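PDB 7CAY: ATP-dependent protease from Xanthomonas campestris pv. campestris, which probably binds protein substrates in the manner of a Lon substrate-binding domain. Local coordinates for residues P9-H14 against L33-D38; T130-M135 against A162-L167. All coordinates share one frame; numbering follows the deposited sequence.

Contact 1 (P9-H14 against L33-D38); sequences PLFPLH and LDLVRD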
# COMPACT_ATOMS: atom_id res chain seq x y z
N PRO A 9 0.27 8.74 -10.76
CA PRO A 9 1.02 7.68 -11.44
C PRO A 9 1.06 6.41 -10.60
O PRO A 9 1.28 6.45 -9.39
CB PRO A 9 2.43 8.28 -11.60
CG PRO A 9 2.25 9.76 -11.40
CD PRO A 9 1.12 9.90 -10.43
N LEU A 10 0.84 5.28 -11.26
CA LEU A 10 0.72 3.99 -10.59
C LEU A 10 1.90 3.10 -10.94
O LEU A 10 2.23 2.93 -12.12
CB LEU A 10 -0.59 3.31 -10.97
CG LEU A 10 -1.87 4.15 -10.84
CD1 LEU A 10 -3.10 3.31 -11.13
CD2 LEU A 10 -1.96 4.80 -9.47
N PHE A 11 2.53 2.53 -9.91
CA PHE A 11 3.64 1.59 -10.06
C PHE A 11 3.14 0.17 -9.85
O PHE A 11 2.52 -0.11 -8.82
CB PHE A 11 4.76 1.91 -9.08
CG PHE A 11 5.72 2.96 -9.57
CD1 PHE A 11 5.24 4.16 -10.06
CD2 PHE A 11 7.09 2.74 -9.53
CE1 PHE A 11 6.12 5.13 -10.51
CE2 PHE A 11 7.97 3.71 -9.98
CZ PHE A 11 7.48 4.91 -10.47
N PRO A 12 3.40 -0.73 -10.79
CA PRO A 12 2.85 -2.09 -10.68
C PRO A 12 3.71 -3.03 -9.86
O PRO A 12 4.88 -3.25 -10.18
CB PRO A 12 2.78 -2.54 -12.14
CG PRO A 12 3.93 -1.83 -12.79
CD PRO A 12 4.09 -0.51 -12.07
N LEU A 13 3.14 -3.61 -8.80
CA LEU A 13 3.85 -4.57 -7.96
C LEU A 13 3.05 -5.86 -7.85
O LEU A 13 1.81 -5.85 -7.87
CB LEU A 13 4.11 -4.01 -6.55
CG LEU A 13 4.95 -2.74 -6.41
CD1 LEU A 13 5.47 -2.63 -4.99
CD2 LEU A 13 6.11 -2.70 -7.39
N HIS A 14 3.76 -6.97 -7.70
CA HIS A 14 3.15 -8.28 -7.53
C HIS A 14 2.71 -8.55 -6.10
O HIS A 14 2.49 -9.71 -5.73
CB HIS A 14 4.11 -9.38 -8.00
CG HIS A 14 4.31 -9.41 -9.48
ND1 HIS A 14 3.46 -10.07 -10.33
CD2 HIS A 14 5.27 -8.86 -10.27
CE1 HIS A 14 3.88 -9.93 -11.58
NE2 HIS A 14 4.98 -9.20 -11.57
N LEU A 33 12.61 5.43 -13.86
CA LEU A 33 13.62 6.32 -13.30
C LEU A 33 13.30 7.78 -13.59
O LEU A 33 13.46 8.64 -12.73
CB LEU A 33 15.01 5.94 -13.83
CG LEU A 33 16.18 6.78 -13.30
CD1 LEU A 33 16.30 6.63 -11.80
CD2 LEU A 33 17.48 6.39 -14.00
N ASP A 34 12.85 8.07 -14.82
CA ASP A 34 12.53 9.45 -15.17
C ASP A 34 11.31 9.96 -14.42
O ASP A 34 11.21 11.16 -14.14
CB ASP A 34 12.30 9.56 -16.68
N LEU A 35 10.38 9.07 -14.06
CA LEU A 35 9.20 9.49 -13.31
C LEU A 35 9.57 9.86 -11.88
O LEU A 35 9.06 10.86 -11.35
CB LEU A 35 8.14 8.39 -13.34
CG LEU A 35 6.74 8.68 -12.77
CD1 LEU A 35 6.68 8.45 -11.26
CD2 LEU A 35 6.30 10.10 -13.12
N VAL A 36 10.43 9.08 -11.24
CA VAL A 36 10.84 9.38 -9.87
C VAL A 36 11.61 10.69 -9.81
O VAL A 36 11.44 11.49 -8.88
CB VAL A 36 11.66 8.21 -9.28
CG1 VAL A 36 12.14 8.55 -7.88
CG2 VAL A 36 10.83 6.94 -9.26
N ARG A 37 12.46 10.94 -10.81
CA ARG A 37 13.17 12.21 -10.87
C ARG A 37 12.21 13.37 -11.08
O ARG A 37 12.39 14.46 -10.52
CB ARG A 37 14.22 12.17 -11.98
N ASP A 38 11.17 13.16 -11.89
CA ASP A 38 10.16 14.20 -12.09
C ASP A 38 9.32 14.40 -10.84
O ASP A 38 9.06 15.54 -10.43
CB ASP A 38 9.28 13.85 -13.29
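The phenyl ring of Phe11 presents its edge, not a face, to Leu35: methyl CD1 of Leu35 lies near the plane of the ring, 3.4 Å from CE1 of Phe11. Val36 reaches the same end of the ring obliquely, with its CG2 4.1 Å from CZ of Phe11. Elsewhere the ring meets other aromatics, stacking with Phe46 and inclined to Tyr32. Leu35 leaves the helix toward the strand, and with CG anti to the backbone N (chi1 -172°) its CD1 also approaches the pyrrolidine ring of Pro9, 4.3 Å from CB of Pro9.

Pro9 and Phe11 are two residues apart on strand 6-13, so both project from the side that looks at helix 30-42, whereas Leu10 between them turns to the opposite side and packs on Phe93 and Val95. The result is a helix laid against one side of the beta-rich N-terminal part of the Lon substrate-binding domain, the axes of 9-13 and 33-38 being 11.1 Å apart. The phenylalanine ring reaches part of the way across and the helix side chains meet it; a single leucine methyl can touch both Pro9 and Phe11, and a compact valine fits beside them, its side chain also touching Leu85 and Phe75.

No hydrogen bond joins the two segments; their association rests on dispersion and the burial of carbon surface.

Contact 2 (T130-M135 against A162-L167); sequences TVLERM and AELLPL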
# COMPACT_ATOMS: atom_id res chain seq x y z
N THR A 130 -3.58 -8.57 21.40
CA THR A 130 -2.62 -9.31 22.22
C THR A 130 -1.80 -10.27 21.37
O THR A 130 -0.61 -10.48 21.64
CB THR A 130 -3.36 -10.07 23.32
OG1 THR A 130 -4.28 -9.18 23.98
CG2 THR A 130 -2.37 -10.61 24.34
N VAL A 131 -2.41 -10.87 20.34
CA VAL A 131 -1.67 -11.77 19.47
C VAL A 131 -0.69 -10.98 18.59
O VAL A 131 0.35 -11.51 18.18
CB VAL A 131 -2.64 -12.62 18.63
CG1 VAL A 131 -3.58 -11.73 17.82
CG2 VAL A 131 -1.89 -13.58 17.72
N LEU A 132 -1.00 -9.72 18.30
CA LEU A 132 -0.07 -8.89 17.53
C LEU A 132 1.15 -8.52 18.37
O LEU A 132 2.29 -8.62 17.90
CB LEU A 132 -0.78 -7.64 17.02
CG LEU A 132 0.15 -6.61 16.37
CD1 LEU A 132 0.79 -7.16 15.10
CD2 LEU A 132 -0.58 -5.31 16.09
N GLU A 133 0.93 -8.07 19.61
CA GLU A 133 2.04 -7.67 20.46
C GLU A 133 3.02 -8.81 20.69
O GLU A 133 4.23 -8.58 20.80
CB GLU A 133 1.51 -7.13 21.80
CG GLU A 133 2.61 -6.88 22.83
CD GLU A 133 2.14 -6.03 24.00
OE1 GLU A 133 0.93 -6.04 24.31
OE2 GLU A 133 2.99 -5.34 24.60
N ARG A 134 2.52 -10.05 20.76
CA ARG A 134 3.41 -11.19 20.93
C ARG A 134 4.37 -11.32 19.75
O ARG A 134 5.56 -11.60 19.93
CB ARG A 134 2.59 -12.47 21.09
N MET A 135 3.87 -11.12 18.53
CA MET A 135 4.70 -11.25 17.34
C MET A 135 5.78 -10.17 17.33
O MET A 135 5.50 -8.99 17.56
CB MET A 135 3.84 -11.17 16.08
CG MET A 135 2.74 -12.22 16.00
SD MET A 135 1.77 -12.14 14.49
CE MET A 135 0.68 -13.55 14.71
N ALA A 162 -2.15 -7.93 9.28
CA ALA A 162 -2.21 -8.25 7.86
C ALA A 162 -0.82 -8.38 7.26
O ALA A 162 -0.60 -9.21 6.37
CB ALA A 162 -3.01 -7.19 7.12
N GLU A 163 0.14 -7.58 7.73
CA GLU A 163 1.49 -7.63 7.21
C GLU A 163 2.25 -8.85 7.72
O GLU A 163 2.94 -9.53 6.95
CB GLU A 163 2.24 -6.35 7.58
CG GLU A 163 3.61 -6.21 6.95
CD GLU A 163 4.31 -4.93 7.37
OE1 GLU A 163 3.66 -4.07 8.01
OE2 GLU A 163 5.52 -4.79 7.07
N LEU A 164 2.12 -9.17 9.01
CA LEU A 164 2.91 -10.24 9.61
C LEU A 164 2.34 -11.62 9.30
O LEU A 164 3.10 -12.56 9.05
CB LEU A 164 3.01 -10.03 11.12
CG LEU A 164 4.30 -9.39 11.66
CD1 LEU A 164 4.69 -8.17 10.85
CD2 LEU A 164 4.12 -9.03 13.13
N LEU A 165 1.02 -11.76 9.32
CA LEU A 165 0.40 -13.06 9.13
C LEU A 165 0.52 -13.51 7.67
O LEU A 165 0.43 -12.69 6.75
CB LEU A 165 -1.07 -13.02 9.54
CG LEU A 165 -1.32 -13.12 11.04
CD1 LEU A 165 -2.64 -12.49 11.42
CD2 LEU A 165 -1.27 -14.58 11.48
N PRO A 166 0.72 -14.81 7.43
CA PRO A 166 0.98 -15.32 6.06
C PRO A 166 -0.29 -15.35 5.22
O PRO A 166 -0.86 -16.40 4.91
CB PRO A 166 1.52 -16.73 6.33
CG PRO A 166 0.87 -17.14 7.61
CD PRO A 166 0.73 -15.89 8.44
N LEU A 167 -0.74 -14.16 4.83
CA LEU A 167 -1.94 -14.01 4.04
C LEU A 167 -1.61 -14.02 2.55
O LEU A 167 -0.52 -13.60 2.14
CB LEU A 167 -2.66 -12.71 4.39
CG LEU A 167 -3.05 -12.48 5.85
CD1 LEU A 167 -3.63 -11.08 6.00
CD2 LEU A 167 -4.05 -13.52 6.32
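Met135 and Leu164 run alongside each other in opposite directions, and the branch CD2 of Leu164 does most of the touching. CD2 of Leu164 lies 3.7 Å from CB and 4.1 Å from SD of Met135, while CB of Leu164 is 4.2 Å from that sulfur, SD of Met135. Further out, the terminal methyl CE of Met135 comes to 3.9 Å from CD2 of Leu165, whose side chain crosses that of the methionine at about a right angle. Leu132 adds a lighter touch, its CD1 being 4.3 Å from CD2 of Leu164.

The methionine can meet two leucines in succession because its chain is fully extended beyond CG (chi2 -178°, chi3 177°). An unbranched thioether suits this place: it is slim, apolar and long enough to pass one leucine and end on the next.

Both segments lie where helices finish. Met135 and Leu165 are the first residues to leave helical geometry after helices 126-134 and 154-164, so the contact joins two C-terminal helix ends within the helical part of the Lon substrate-binding domain. Having left the helix, the chain at Leu165 enters an inverse gamma turn centred on Pro166, with Leu167 N hydrogen-bonded to Leu165 O at 2.7 Å.

Beyond this shell, Leu132 is buried against helix 154-164, where it touches Trp156, Val157, Arg160 and Leu161. Leu165 rests on Met192 and Pro193 at the C terminus. Arg172 of helix 169-177 hydrogen-bonds both the last helical turn, through NH1 to Glu163 O, and the outgoing chain, through NE to Leu167 O.

From the N terminus, strand 6-13 is laid down first, and contact 1 closes the short loop that runs through strand 22-27 into helix 30-42, fastening that helix to the beta-rich part of the chain. The remaining sheet strands follow, and only then does contact 2 open, closing a loop between the ends of helices 126-134 and 154-164 that includes the unmodelled residues 137-149. The two contacts therefore follow in series, neither enclosing nor crossing the other. The centres of contact 1 and contact 2 are about 30 Å apart, on opposite sides of the chain's centre. Contact 1 ties helix to sheet, contact 2 helix end to helix end.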